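Long-range contact in apicoplast TIC22, putative (Plasmodium falciparum 3D7, PDB 4E6Z), which probably acts as a chaperone that is essential for importing proteins into the apicoplast, the relict plastid of the malaria parasite: residues L168-Y181 against K187-N199. Residues are numbered along the deposited sequence; the frame is centred on the assembly and turned at random.
Sequences LISSKRQLQNALYY and KSELMYPVFYAEN
Gln174 OE1, which rests 3.5 Å from Phe195 CE2, is gripped by two donors: Asn177 ND2 at 3.1 Å, reaching it from above the carbonyl plane, and the backbone N of Leu216. Glu217 takes the NE2 end, so a long, bent glutamine can satisfy both ends of its amide, whose plane is turned 87° from that of the Phe195 ring. CG of Phe195 stands anti to the carbonyl carbon (chi1 -53°), sending the ring up to the helix, where its edge meets the backbone of Gln174 and Ala178. The small Ala178 lets strand and helix come close, its CB lying 3.8 Å from Pro193 CB. Leu175 crosses Pro193 at about a right angle, Leu175 CD2 lying 3.6 Å from Pro193 CD, and Leu179 meets Leu190 the same way. Before the helix begins, the Tyr192 ring turns an edge to Leu168 O, while Tyr192 CE1 packs 3.6 Å from Leu168 CD2. A water ties Ser170 OG to Pro193 O, a polar link suited to a short hydroxyl side chain. Leaving edge strand 164-169 of the three-stranded sheet, the chain enters helix 172-179, which crosses strand 193-197 at 58°; with helix 216-227 it packs on the strand's Phe195 side, an alpha/beta packing within the Tic22 fold.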
# COMPACT_ATOMS: atom_id res chain seq x y z
N LEU A 168 -4.22 -7.53 -3.74
CA LEU A 168 -3.48 -6.33 -3.36
C LEU A 168 -2.04 -6.41 -3.86
O LEU A 168 -1.35 -7.41 -3.63
CB LEU A 168 -3.51 -6.15 -1.84
CG LEU A 168 -2.86 -4.90 -1.23
CD1 LEU A 168 -3.58 -3.63 -1.66
CD2 LEU A 168 -2.82 -5.01 0.29
N ILE A 169 -1.59 -5.37 -4.56
CA ILE A 169 -0.24 -5.32 -5.09
C ILE A 169 0.62 -4.26 -4.41
O ILE A 169 0.41 -3.06 -4.61
CB ILE A 169 -0.25 -5.01 -6.60
CG1 ILE A 169 -1.26 -5.90 -7.33
CG2 ILE A 169 1.15 -5.18 -7.19
CD1 ILE A 169 -0.99 -7.37 -7.19
N SER A 170 1.61 -4.70 -3.62
CA SER A 170 2.53 -3.76 -2.99
C SER A 170 3.31 -2.98 -4.04
O SER A 170 3.45 -3.43 -5.17
CB SER A 170 3.51 -4.50 -2.06
OG SER A 170 2.87 -4.94 -0.88
N SER A 171 3.81 -1.81 -3.65
CA SER A 171 4.64 -1.01 -4.54
C SER A 171 5.79 -1.84 -5.10
O SER A 171 6.56 -2.43 -4.34
CB SER A 171 5.20 0.20 -3.80
OG SER A 171 6.13 0.91 -4.61
N LYS A 172 5.89 -1.89 -6.42
CA LYS A 172 6.94 -2.66 -7.07
C LYS A 172 8.32 -2.21 -6.60
O LYS A 172 9.20 -3.02 -6.35
CB LYS A 172 6.83 -2.52 -8.59
CG LYS A 172 7.81 -3.36 -9.37
CD LYS A 172 7.83 -2.95 -10.84
CE LYS A 172 8.67 -3.91 -11.67
NZ LYS A 172 8.06 -5.27 -11.75
N ARG A 173 8.48 -0.90 -6.46
CA ARG A 173 9.76 -0.31 -6.08
C ARG A 173 10.11 -0.57 -4.60
O ARG A 173 11.28 -0.70 -4.25
CB ARG A 173 9.74 1.20 -6.36
CG ARG A 173 11.04 1.91 -6.04
CD ARG A 173 10.93 3.41 -6.27
NE ARG A 173 9.89 4.01 -5.43
CZ ARG A 173 9.77 5.32 -5.20
NH1 ARG A 173 10.63 6.17 -5.74
NH2 ARG A 173 8.80 5.77 -4.42
N GLN A 174 9.10 -0.65 -3.74
CA GLN A 174 9.34 -0.92 -2.33
C GLN A 174 9.63 -2.39 -2.07
O GLN A 174 10.39 -2.73 -1.17
CB GLN A 174 8.16 -0.43 -1.47
CG GLN A 174 7.86 1.06 -1.61
CD GLN A 174 9.10 1.93 -1.45
OE1 GLN A 174 9.95 1.67 -0.59
NE2 GLN A 174 9.20 2.96 -2.27
N LEU A 175 9.02 -3.28 -2.85
CA LEU A 175 9.31 -4.70 -2.75
C LEU A 175 10.77 -4.95 -3.07
O LEU A 175 11.43 -5.78 -2.44
CB LEU A 175 8.43 -5.51 -3.70
CG LEU A 175 7.03 -5.85 -3.20
CD1 LEU A 175 6.12 -6.26 -4.36
CD2 LEU A 175 7.11 -6.95 -2.15
N GLN A 176 11.29 -4.22 -4.05
CA GLN A 176 12.70 -4.28 -4.37
C GLN A 176 13.55 -3.72 -3.23
O GLN A 176 14.54 -4.33 -2.83
CB GLN A 176 13.00 -3.53 -5.67
CG GLN A 176 14.43 -3.69 -6.13
CD GLN A 176 14.86 -5.14 -6.23
OE1 GLN A 176 14.38 -5.89 -7.09
NE2 GLN A 176 15.77 -5.55 -5.35
N ASN A 177 13.17 -2.55 -2.73
CA ASN A 177 13.88 -1.92 -1.62
C ASN A 177 13.97 -2.83 -0.40
O ASN A 177 14.96 -2.83 0.32
CB ASN A 177 13.20 -0.60 -1.23
CG ASN A 177 13.45 0.50 -2.24
OD1 ASN A 177 14.38 0.43 -3.03
ND2 ASN A 177 12.61 1.53 -2.21
N ALA A 178 12.92 -3.63 -0.19
CA ALA A 178 12.82 -4.47 1.00
C ALA A 178 13.73 -5.70 0.93
O ALA A 178 14.16 -6.21 1.96
CB ALA A 178 11.38 -4.89 1.23
N LEU A 179 14.01 -6.18 -0.28
CA LEU A 179 14.83 -7.37 -0.46
C LEU A 179 16.19 -7.21 0.21
O LEU A 179 16.72 -8.16 0.78
CB LEU A 179 15.02 -7.68 -1.94
CG LEU A 179 13.83 -8.35 -2.61
CD1 LEU A 179 14.16 -8.70 -4.05
CD2 LEU A 179 13.43 -9.58 -1.83
N TYR A 180 16.74 -6.01 0.12
CA TYR A 180 18.03 -5.69 0.73
C TYR A 180 18.05 -6.11 2.20
O TYR A 180 19.03 -6.67 2.68
CB TYR A 180 18.31 -4.19 0.60
CG TYR A 180 19.62 -3.73 1.19
CD1 TYR A 180 19.67 -3.14 2.44
CD2 TYR A 180 20.81 -3.89 0.49
CE1 TYR A 180 20.87 -2.71 2.98
CE2 TYR A 180 22.01 -3.46 1.02
CZ TYR A 180 22.03 -2.87 2.27
OH TYR A 180 23.22 -2.44 2.81
N TYR A 181 16.95 -5.85 2.90
CA TYR A 181 16.89 -6.04 4.35
C TYR A 181 16.45 -7.45 4.77
O TYR A 181 16.38 -7.75 5.95
CB TYR A 181 15.97 -4.99 4.97
CG TYR A 181 16.46 -3.58 4.70
CD1 TYR A 181 17.46 -3.01 5.49
CD2 TYR A 181 15.93 -2.84 3.66
CE1 TYR A 181 17.91 -1.73 5.24
CE2 TYR A 181 16.38 -1.56 3.40
CZ TYR A 181 17.37 -1.00 4.19
OH TYR A 181 17.80 0.27 3.92
N LYS A 187 13.58 -13.63 2.73
CA LYS A 187 12.94 -12.86 1.67
C LYS A 187 11.99 -13.71 0.83
O LYS A 187 11.33 -13.22 -0.08
CB LYS A 187 13.99 -12.20 0.77
CG LYS A 187 14.88 -13.18 0.02
CD LYS A 187 16.01 -12.45 -0.71
CE LYS A 187 16.91 -11.72 0.27
NZ LYS A 187 18.05 -11.02 -0.41
N SER A 188 11.93 -15.00 1.15
CA SER A 188 11.02 -15.91 0.46
C SER A 188 9.58 -15.51 0.72
O SER A 188 8.76 -15.47 -0.20
CB SER A 188 11.25 -17.35 0.92
OG SER A 188 12.59 -17.76 0.67
N GLU A 189 9.27 -15.19 1.97
CA GLU A 189 7.90 -14.86 2.36
C GLU A 189 7.59 -13.37 2.27
O GLU A 189 6.52 -12.93 2.70
CB GLU A 189 7.60 -15.36 3.77
CG GLU A 189 7.54 -16.87 3.90
CD GLU A 189 6.93 -17.31 5.22
OE1 GLU A 189 6.99 -18.52 5.53
OE2 GLU A 189 6.38 -16.45 5.94
N LEU A 190 8.51 -12.58 1.72
CA LEU A 190 8.28 -11.15 1.55
C LEU A 190 6.92 -10.91 0.90
O LEU A 190 6.70 -11.30 -0.25
CB LEU A 190 9.39 -10.52 0.70
CG LEU A 190 9.15 -9.06 0.31
CD1 LEU A 190 9.02 -8.18 1.55
CD2 LEU A 190 10.25 -8.55 -0.61
N MSE A 191 6.02 -10.27 1.63
CA MSE A 191 4.65 -10.10 1.17
C MSE A 191 4.26 -8.64 0.96
O MSE A 191 4.30 -8.13 -0.16
CB MSE A 191 3.68 -10.77 2.14
CG MSE A 191 3.48 -12.26 1.89
SE MSE A 191 2.26 -12.63 0.40
CE MSE A 191 3.42 -12.17 -1.11
N TYR A 192 3.87 -7.97 2.04
CA TYR A 192 3.44 -6.58 1.98
C TYR A 192 4.33 -5.73 2.87
O TYR A 192 3.97 -5.42 4.01
CB TYR A 192 1.98 -6.45 2.39
CG TYR A 192 1.04 -7.27 1.54
CD1 TYR A 192 0.52 -6.76 0.36
CD2 TYR A 192 0.68 -8.56 1.91
CE1 TYR A 192 -0.35 -7.51 -0.43
CE2 TYR A 192 -0.18 -9.31 1.13
CZ TYR A 192 -0.70 -8.78 -0.03
OH TYR A 192 -1.55 -9.53 -0.81
N PRO A 193 5.49 -5.33 2.33
CA PRO A 193 6.53 -4.64 3.10
C PRO A 193 6.11 -3.27 3.65
O PRO A 193 5.46 -2.47 2.98
CB PRO A 193 7.66 -4.47 2.08
CG PRO A 193 6.99 -4.56 0.74
CD PRO A 193 5.88 -5.54 0.93
N VAL A 194 6.49 -3.02 4.90
CA VAL A 194 6.51 -1.68 5.46
C VAL A 194 7.84 -1.55 6.20
O VAL A 194 8.38 -2.55 6.68
CB VAL A 194 5.32 -1.40 6.40
CG1 VAL A 194 4.04 -1.17 5.59
CG2 VAL A 194 5.12 -2.55 7.37
N PHE A 195 8.37 -0.34 6.27
CA PHE A 195 9.69 -0.10 6.83
C PHE A 195 9.63 0.68 8.14
O PHE A 195 8.78 1.55 8.31
CB PHE A 195 10.56 0.65 5.83
CG PHE A 195 10.63 -0.00 4.47
CD1 PHE A 195 11.65 -0.89 4.17
CD2 PHE A 195 9.68 0.28 3.51
CE1 PHE A 195 11.71 -1.49 2.92
CE2 PHE A 195 9.74 -0.32 2.26
CZ PHE A 195 10.76 -1.20 1.96
N TYR A 196 10.54 0.37 9.06
CA TYR A 196 10.65 1.16 10.29
C TYR A 196 12.08 1.19 10.82
O TYR A 196 12.91 0.37 10.44
CB TYR A 196 9.69 0.66 11.37
CG TYR A 196 10.18 -0.55 12.14
CD1 TYR A 196 10.74 -0.40 13.40
CD2 TYR A 196 10.08 -1.82 11.61
CE1 TYR A 196 11.20 -1.49 14.12
CE2 TYR A 196 10.53 -2.92 12.32
CZ TYR A 196 11.09 -2.75 13.57
OH TYR A 196 11.54 -3.85 14.27
N ALA A 197 12.36 2.16 11.69
CA ALA A 197 13.68 2.31 12.29
C ALA A 197 13.62 2.11 13.80
O ALA A 197 12.66 2.54 14.46
CB ALA A 197 14.27 3.67 11.95
N GLU A 198 14.65 1.47 14.34
CA GLU A 198 14.71 1.10 15.75
C GLU A 198 14.46 2.26 16.72
O GLU A 198 13.62 2.15 17.62
CB GLU A 198 16.08 0.49 16.07
CG GLU A 198 16.37 -0.80 15.32
CD GLU A 198 15.69 -2.00 15.95
OE1 GLU A 198 14.45 -1.98 16.09
OE2 GLU A 198 16.40 -2.97 16.29
N ASN A 199 15.19 3.35 16.55
CA ASN A 199 15.18 4.42 17.53
C ASN A 199 14.39 5.64 17.09
O ASN A 199 14.67 6.76 17.52
CB ASN A 199 16.62 4.82 17.88
CG ASN A 199 17.40 3.68 18.52
OD1 ASN A 199 17.12 3.27 19.64
ND2 ASN A 199 18.38 3.16 17.79
O HOH W 1 3.03 -2.86 1.11